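Local atomic coordinates of D-glycero-beta-D-manno-heptose-1,7-bisphosphate 7-phosphatase (Mesorhizobium loti, PDB entry 2O2X), a protein that removes the C-7 phosphate of D-glycero-beta-D-manno-heptose 1,7-bisphosphate, using magnesium, on the way to ADP-L-glycero-beta-D-manno-heptose. Residues 34-39 with 59-64; 141-146 with 173-178; 156-161 with 203-208. One frame throughout, in Å; residues are numbered along the deposited sequence.

Interaction 1: 34-39 with 59-64; sequences LFLDRD and PQMLPA
L34 and L36 on strand 34-36 pack against A64 of helix 62-71 and selenomethionine M61 of the 3-10 segment just before it, inside the beta-alpha-beta unit formed by strand 34-36, this helix and strand 75-80 of the HAD-type Rossmann-like fold. Between the segments there is van der Waals contact: leucine methyl against selenium, and leucine methyl against a carbonyl oxygen. The side chains of L36 and M61 run past each other in opposite directions, and L36 CD2 comes alongside M61 SE at 4.2 Å. The bends in M61 at chi2 (52°) and chi3 (44°) fold its chain back, and V160 of strand 158-161, the neighbour in the sheet, borders the same side chain. L34 CG stands anti to its own N (chi1 177°), and L34 CD2 lies 3.9 Å from the backbone O of A64. A64, held between strand 34-36 and helix 199-211, turns its methyl toward the strand and also touches L205 and L206.

Past the strand, segment 34-39 carries charged groups. D37 and D39 are, by similarity, the nucleophile and the proton donor, and both probably bind magnesium. D37 forms a salt bridge with K137, while N43 and Q81 hold the D39 oxygens from elsewhere in the chain. R38 NH2 forms a salt bridge with D39 OD1 (2.7 Å), met on the syn side and close to both the guanidinium and carboxylate planes.

Interaction 2: 141-146 with 173-178; sequences GMLVEA and AGLAQG
The C-terminal end of helix 164-172, closed by a Schellman motif at G174, brings A173 and L175 against L143 of helix 141-150. G174 takes a positive phi of 101° and turns the chain out of the helix toward strand 177-181, and the residues before and after it both reach L143. The contact is wholly apolar and small, and L143 makes the close contacts from helix 141-150.

L143 meets A173 at two points. Its methyl CD2 lies 3.7 Å from A173 CB, and its own CB is 3.8 Å from that same methyl carbon, so the alanine sits close against both the root and one branch of the leucine. The same methyl, L143 CD2, also reaches L175 CD1, at 4.1 Å, the two leucine side chains crossing at about a right angle. With CG anti to the carbonyl carbon (chi1 -71°), L143 sends CD2 out to both partners at once.

Further partners extend this apolar patch. L143 and A146 also touch F35 of the central strand 34-36, L175 packs on S157 and I159, and P140 lies against A173. On another side of helix 141-150, M142 touches V78 and N80 of strand 75-80, and K137, which by similarity stabilises the phosphoryl group. A helix packed against the turn that leads from another helix into the next strand, beside a largely parallel central sheet, fits the three-layer alpha/beta/alpha Rossmann-like fold of HAD phosphatases.

Interaction 3: 156-161 with 203-208; sequences RSLIVG and GDLLAA
L158, V160, L205 and A208 meet through aliphatic side chains, and no aromatic ring takes part between the two segments; L205 and A208 also touch W179 of neighbouring strand 177-181. V160 and L205 reach toward each other tip to tip. The valine methyl CG2 approaches both branches of the leucine, 3.9 Å from L205 CD2 and 4.0 Å from L205 CD1. Two residues earlier on the strand, L158 extends CD1 to the helix, where it lies 3.9 Å from A208 CB and 4.0 Å from A208 C, and has a looser contact with L205 CD1 at 4.5 Å. With CG anti to the backbone N (chi1 169°), L205 brings both methyls up to V160 CG2. L158 and V160 point toward the helix while I159 between them points away, the usual alternation of a strand.

The axes of strand 158-161 and helical segment 203-208 approach to 10.7 Å and run roughly antiparallel, at 152°. The helix lies over strands 158-161 and 177-181, with helix 62-71 beside it through L206 and A64, and strand 34-36 flanks V160 in the sheet.

How the interactions relate
All three contacts reach the same mixed sheet: interactions 1 and 3 pack helices on one face, their centres about 10 Å apart, while interaction 2 joins helix 141-150 to the turn before strand 177-181. Interaction 1 precedes the other two along the chain, whereas the segments of interactions 2 and 3 alternate. Strands 34-36 and 158-161 are neighbours, probably hydrogen-bonded through F35 to L158 and V160, and A64 touches L206. The centre of interaction 2 lies about 16 Å from that of interaction 1 and 13 Å from that of interaction 3, with F35 meeting L143 and A146, and L175 packing on S157 and L158. D37 follows strand 34-36, and D162, a probable magnesium ligand, follows strand 158-161.

Interaction 1: 34-39 with 59-64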
# COMPACT_ATOMS: atom_id res chain seq x y z
N LEU A 34 -6.44 -1.75 -5.63
CA LEU A 34 -6.16 -0.51 -4.93
C LEU A 34 -4.93 -0.75 -4.09
O LEU A 34 -4.98 -1.46 -3.09
CB LEU A 34 -7.33 -0.07 -4.04
CG LEU A 34 -7.08 1.19 -3.19
CD1 LEU A 34 -6.84 2.39 -4.04
CD2 LEU A 34 -8.26 1.41 -2.25
N PHE A 35 -3.81 -0.15 -4.50
CA PHE A 35 -2.57 -0.19 -3.73
C PHE A 35 -2.55 0.97 -2.74
O PHE A 35 -2.80 2.10 -3.14
CB PHE A 35 -1.35 -0.08 -4.64
CG PHE A 35 -1.09 -1.30 -5.51
CD1 PHE A 35 -0.43 -2.42 -5.00
CD2 PHE A 35 -1.52 -1.34 -6.84
CE1 PHE A 35 -0.18 -3.53 -5.79
CE2 PHE A 35 -1.25 -2.47 -7.62
CZ PHE A 35 -0.60 -3.56 -7.08
N LEU A 36 -2.18 0.69 -1.50
CA LEU A 36 -2.07 1.70 -0.46
C LEU A 36 -0.73 1.61 0.22
O LEU A 36 -0.32 0.55 0.69
CB LEU A 36 -3.14 1.48 0.63
CG LEU A 36 -4.61 1.53 0.16
CD1 LEU A 36 -5.56 1.21 1.32
CD2 LEU A 36 -4.93 2.88 -0.46
N ASP A 37 -0.06 2.73 0.37
CA ASP A 37 1.02 2.81 1.36
C ASP A 37 0.38 2.68 2.77
O ASP A 37 -0.85 2.83 2.92
CB ASP A 37 1.76 4.15 1.19
CG ASP A 37 3.03 4.24 2.06
OD1 ASP A 37 3.61 3.24 2.47
OD2 ASP A 37 3.47 5.37 2.30
N ARG A 38 1.18 2.39 3.80
CA ARG A 38 0.65 2.23 5.14
C ARG A 38 0.90 3.49 5.99
O ARG A 38 -0.05 4.23 6.28
CB ARG A 38 1.16 0.95 5.81
CG ARG A 38 0.21 0.48 6.91
CD ARG A 38 0.87 -0.49 7.89
NE ARG A 38 1.79 0.24 8.75
CZ ARG A 38 2.75 -0.32 9.47
NH1 ARG A 38 2.93 -1.63 9.48
NH2 ARG A 38 3.54 0.46 10.18
N ASP A 39 2.13 3.75 6.40
CA ASP A 39 2.44 4.85 7.30
C ASP A 39 2.29 6.18 6.58
O ASP A 39 3.04 6.46 5.62
CB ASP A 39 3.86 4.69 7.84
CG ASP A 39 4.07 3.39 8.61
OD1 ASP A 39 3.32 3.13 9.56
OD2 ASP A 39 5.03 2.67 8.28
N PRO A 59 -8.64 8.44 9.64
CA PRO A 59 -10.02 8.08 9.24
C PRO A 59 -10.37 8.45 7.82
O PRO A 59 -11.23 7.84 7.22
CB PRO A 59 -10.90 8.83 10.26
CG PRO A 59 -9.97 9.15 11.41
CD PRO A 59 -8.63 9.38 10.78
N GLN A 60 -9.67 9.42 7.27
CA GLN A 60 -10.01 9.85 5.90
C GLN A 60 -9.63 8.82 4.81
O GLN A 60 -10.07 8.94 3.68
CB GLN A 60 -9.48 11.25 5.61
CG GLN A 60 -8.02 11.47 5.80
CD GLN A 60 -7.62 11.94 7.21
OE1 GLN A 60 -7.70 11.19 8.19
NE2 GLN A 60 -7.13 13.17 7.30
N MSE A 61 -8.87 7.79 5.18
CA MSE A 61 -8.60 6.69 4.25
C MSE A 61 -9.70 5.63 4.29
O MSE A 61 -9.82 4.79 3.39
CB MSE A 61 -7.23 6.04 4.52
CG MSE A 61 -6.67 5.23 3.36
SE MSE A 61 -6.56 6.10 1.64
CE MSE A 61 -5.86 7.79 2.20
N LEU A 62 -10.48 5.60 5.37
CA LEU A 62 -11.43 4.51 5.55
C LEU A 62 -12.52 4.44 4.46
O LEU A 62 -12.86 3.34 4.02
CB LEU A 62 -12.06 4.55 6.94
CG LEU A 62 -11.05 4.35 8.09
CD1 LEU A 62 -11.67 4.62 9.45
CD2 LEU A 62 -10.45 2.95 8.05
N PRO A 63 -13.05 5.60 3.98
CA PRO A 63 -14.00 5.51 2.87
C PRO A 63 -13.43 4.83 1.63
O PRO A 63 -14.13 4.15 0.90
CB PRO A 63 -14.34 6.97 2.59
CG PRO A 63 -14.16 7.63 3.91
CD PRO A 63 -12.93 7.00 4.44
N ALA A 64 -12.15 5.06 1.35
CA ALA A 64 -11.52 4.41 0.18
C ALA A 64 -11.42 2.91 0.33
O ALA A 64 -11.71 2.17 -0.62
CB ALA A 64 -10.15 5.02 -0.08

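Interaction 2: 141-146 with 173-178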
# COMPACT_ATOMS: atom_id res chain seq x y z
N GLY A 141 8.77 -3.12 -7.55
CA GLY A 141 8.76 -4.57 -7.32
C GLY A 141 7.59 -5.10 -6.55
O GLY A 141 7.05 -6.17 -6.86
N MSE A 142 7.19 -4.39 -5.50
CA MSE A 142 6.09 -4.93 -4.67
C MSE A 142 4.77 -4.93 -5.44
O MSE A 142 3.91 -5.78 -5.24
CB MSE A 142 5.92 -4.13 -3.36
CG MSE A 142 6.99 -4.44 -2.37
SE MSE A 142 6.71 -3.59 -0.64
CE MSE A 142 7.20 -1.80 -1.08
N LEU A 143 4.57 -3.92 -6.29
CA LEU A 143 3.37 -3.86 -7.12
C LEU A 143 3.40 -4.98 -8.16
O LEU A 143 2.40 -5.66 -8.37
CB LEU A 143 3.21 -2.49 -7.81
CG LEU A 143 2.85 -1.28 -6.94
CD1 LEU A 143 4.00 -0.85 -6.04
CD2 LEU A 143 2.40 -0.15 -7.83
N VAL A 144 4.54 -5.16 -8.79
CA VAL A 144 4.70 -6.20 -9.81
C VAL A 144 4.49 -7.58 -9.18
O VAL A 144 3.79 -8.44 -9.73
CB VAL A 144 6.07 -6.06 -10.51
CG1 VAL A 144 6.39 -7.28 -11.40
CG2 VAL A 144 6.12 -4.79 -11.30
N GLU A 145 5.06 -7.79 -7.99
CA GLU A 145 4.88 -9.07 -7.31
C GLU A 145 3.43 -9.33 -6.90
O GLU A 145 2.89 -10.42 -7.09
CB GLU A 145 5.79 -9.14 -6.10
CG GLU A 145 5.80 -10.45 -5.36
CD GLU A 145 6.27 -11.65 -6.18
OE1 GLU A 145 7.04 -11.46 -7.15
OE2 GLU A 145 5.89 -12.78 -5.82
N ALA A 146 2.77 -8.33 -6.33
CA ALA A 146 1.34 -8.46 -6.02
C ALA A 146 0.57 -8.78 -7.29
O ALA A 146 -0.35 -9.63 -7.30
CB ALA A 146 0.82 -7.16 -5.37
N ALA A 173 5.32 0.76 -12.43
CA ALA A 173 4.60 -0.51 -12.50
C ALA A 173 3.59 -0.56 -13.65
O ALA A 173 3.00 -1.61 -13.91
CB ALA A 173 3.88 -0.77 -11.14
N GLY A 174 3.35 0.57 -14.30
CA GLY A 174 2.43 0.63 -15.43
C GLY A 174 1.04 1.17 -15.11
O GLY A 174 0.15 1.15 -15.96
N LEU A 175 0.83 1.67 -13.90
CA LEU A 175 -0.43 2.31 -13.56
C LEU A 175 -0.54 3.64 -14.31
O LEU A 175 0.48 4.16 -14.77
CB LEU A 175 -0.55 2.57 -12.05
CG LEU A 175 -0.91 1.37 -11.17
CD1 LEU A 175 0.13 0.26 -11.20
CD2 LEU A 175 -1.14 1.87 -9.75
N ALA A 176 -1.75 4.17 -14.42
CA ALA A 176 -2.01 5.45 -15.07
C ALA A 176 -2.36 6.61 -14.14
O ALA A 176 -2.35 7.78 -14.56
CB ALA A 176 -3.13 5.29 -16.08
N GLN A 177 -2.68 6.27 -12.88
CA GLN A 177 -3.10 7.27 -11.91
C GLN A 177 -2.69 6.86 -10.53
O GLN A 177 -2.70 5.68 -10.18
CB GLN A 177 -4.62 7.36 -11.86
CG GLN A 177 -5.28 7.94 -13.06
CD GLN A 177 -6.75 8.16 -12.81
OE1 GLN A 177 -7.17 9.29 -12.57
NE2 GLN A 177 -7.54 7.07 -12.84
N GLY A 178 -2.38 7.86 -9.72
CA GLY A 178 -2.25 7.69 -8.28
C GLY A 178 -2.72 8.94 -7.58
O GLY A 178 -2.81 10.01 -8.19

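Interaction 3: 156-161 with 203-208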
# COMPACT_ATOMS: atom_id res chain seq x y z
N ARG A 156 -4.83 -0.83 -14.99
CA ARG A 156 -6.05 -0.21 -14.49
C ARG A 156 -6.05 0.01 -12.96
O ARG A 156 -7.01 0.53 -12.42
CB ARG A 156 -7.27 -1.03 -14.89
CG ARG A 156 -7.44 -1.17 -16.41
CD ARG A 156 -8.73 -1.89 -16.78
NE ARG A 156 -9.91 -1.14 -16.35
CZ ARG A 156 -10.93 -1.64 -15.64
NH1 ARG A 156 -10.96 -2.92 -15.23
NH2 ARG A 156 -11.95 -0.84 -15.33
N SER A 157 -4.98 -0.41 -12.27
CA SER A 157 -4.89 -0.28 -10.81
C SER A 157 -4.63 1.15 -10.40
O SER A 157 -4.24 2.00 -11.22
CB SER A 157 -3.79 -1.21 -10.28
OG SER A 157 -4.16 -2.57 -10.50
N LEU A 158 -4.89 1.43 -9.12
CA LEU A 158 -4.67 2.74 -8.55
C LEU A 158 -3.74 2.60 -7.36
O LEU A 158 -3.67 1.54 -6.75
CB LEU A 158 -6.01 3.29 -8.06
CG LEU A 158 -7.16 3.29 -9.08
CD1 LEU A 158 -8.42 3.80 -8.39
CD2 LEU A 158 -6.83 4.14 -10.29
N ILE A 159 -3.02 3.67 -7.04
CA ILE A 159 -2.17 3.71 -5.86
C ILE A 159 -2.44 5.00 -5.10
O ILE A 159 -2.68 6.05 -5.72
CB ILE A 159 -0.67 3.55 -6.16
CG1 ILE A 159 0.15 3.41 -4.84
CG2 ILE A 159 -0.15 4.66 -7.10
CD1 ILE A 159 1.50 2.75 -4.99
N VAL A 160 -2.41 4.92 -3.77
CA VAL A 160 -2.56 6.07 -2.88
C VAL A 160 -1.42 6.02 -1.87
O VAL A 160 -1.14 4.97 -1.28
CB VAL A 160 -3.89 6.02 -2.15
CG1 VAL A 160 -4.06 7.30 -1.34
CG2 VAL A 160 -5.03 5.78 -3.14
N GLY A 161 -0.73 7.13 -1.68
CA GLY A 161 0.29 7.26 -0.65
C GLY A 161 0.63 8.71 -0.38
O GLY A 161 0.15 9.58 -1.12
N GLY A 203 -13.49 12.29 -3.04
CA GLY A 203 -14.55 11.92 -3.97
C GLY A 203 -14.06 11.49 -5.32
O GLY A 203 -14.62 10.58 -5.91
N ASP A 204 -13.04 12.19 -5.83
CA ASP A 204 -12.44 11.84 -7.12
C ASP A 204 -11.87 10.43 -7.02
O ASP A 204 -12.02 9.62 -7.93
CB ASP A 204 -11.31 12.80 -7.53
CG ASP A 204 -11.77 14.26 -7.64
OD1 ASP A 204 -12.91 14.50 -8.09
OD2 ASP A 204 -10.98 15.16 -7.27
N LEU A 205 -11.14 10.15 -5.94
CA LEU A 205 -10.62 8.81 -5.75
C LEU A 205 -11.71 7.74 -5.66
O LEU A 205 -11.60 6.69 -6.30
CB LEU A 205 -9.72 8.77 -4.49
CG LEU A 205 -9.28 7.40 -3.97
CD1 LEU A 205 -8.46 6.72 -5.03
CD2 LEU A 205 -8.51 7.53 -2.66
N LEU A 206 -12.76 8.00 -4.89
CA LEU A 206 -13.85 7.05 -4.74
C LEU A 206 -14.53 6.79 -6.08
O LEU A 206 -14.85 5.65 -6.38
CB LEU A 206 -14.88 7.46 -3.66
CG LEU A 206 -14.31 7.69 -2.26
CD1 LEU A 206 -15.44 7.76 -1.26
CD2 LEU A 206 -13.33 6.59 -1.84
N ALA A 207 -14.72 7.83 -6.89
CA ALA A 207 -15.31 7.63 -8.21
C ALA A 207 -14.43 6.72 -9.04
O ALA A 207 -14.92 5.83 -9.77
CB ALA A 207 -15.51 8.95 -8.91
N ALA A 208 -13.12 6.91 -8.95
CA ALA A 208 -12.18 6.09 -9.72
C ALA A 208 -12.22 4.61 -9.30
O ALA A 208 -12.14 3.72 -10.15
CB ALA A 208 -10.79 6.67 -9.59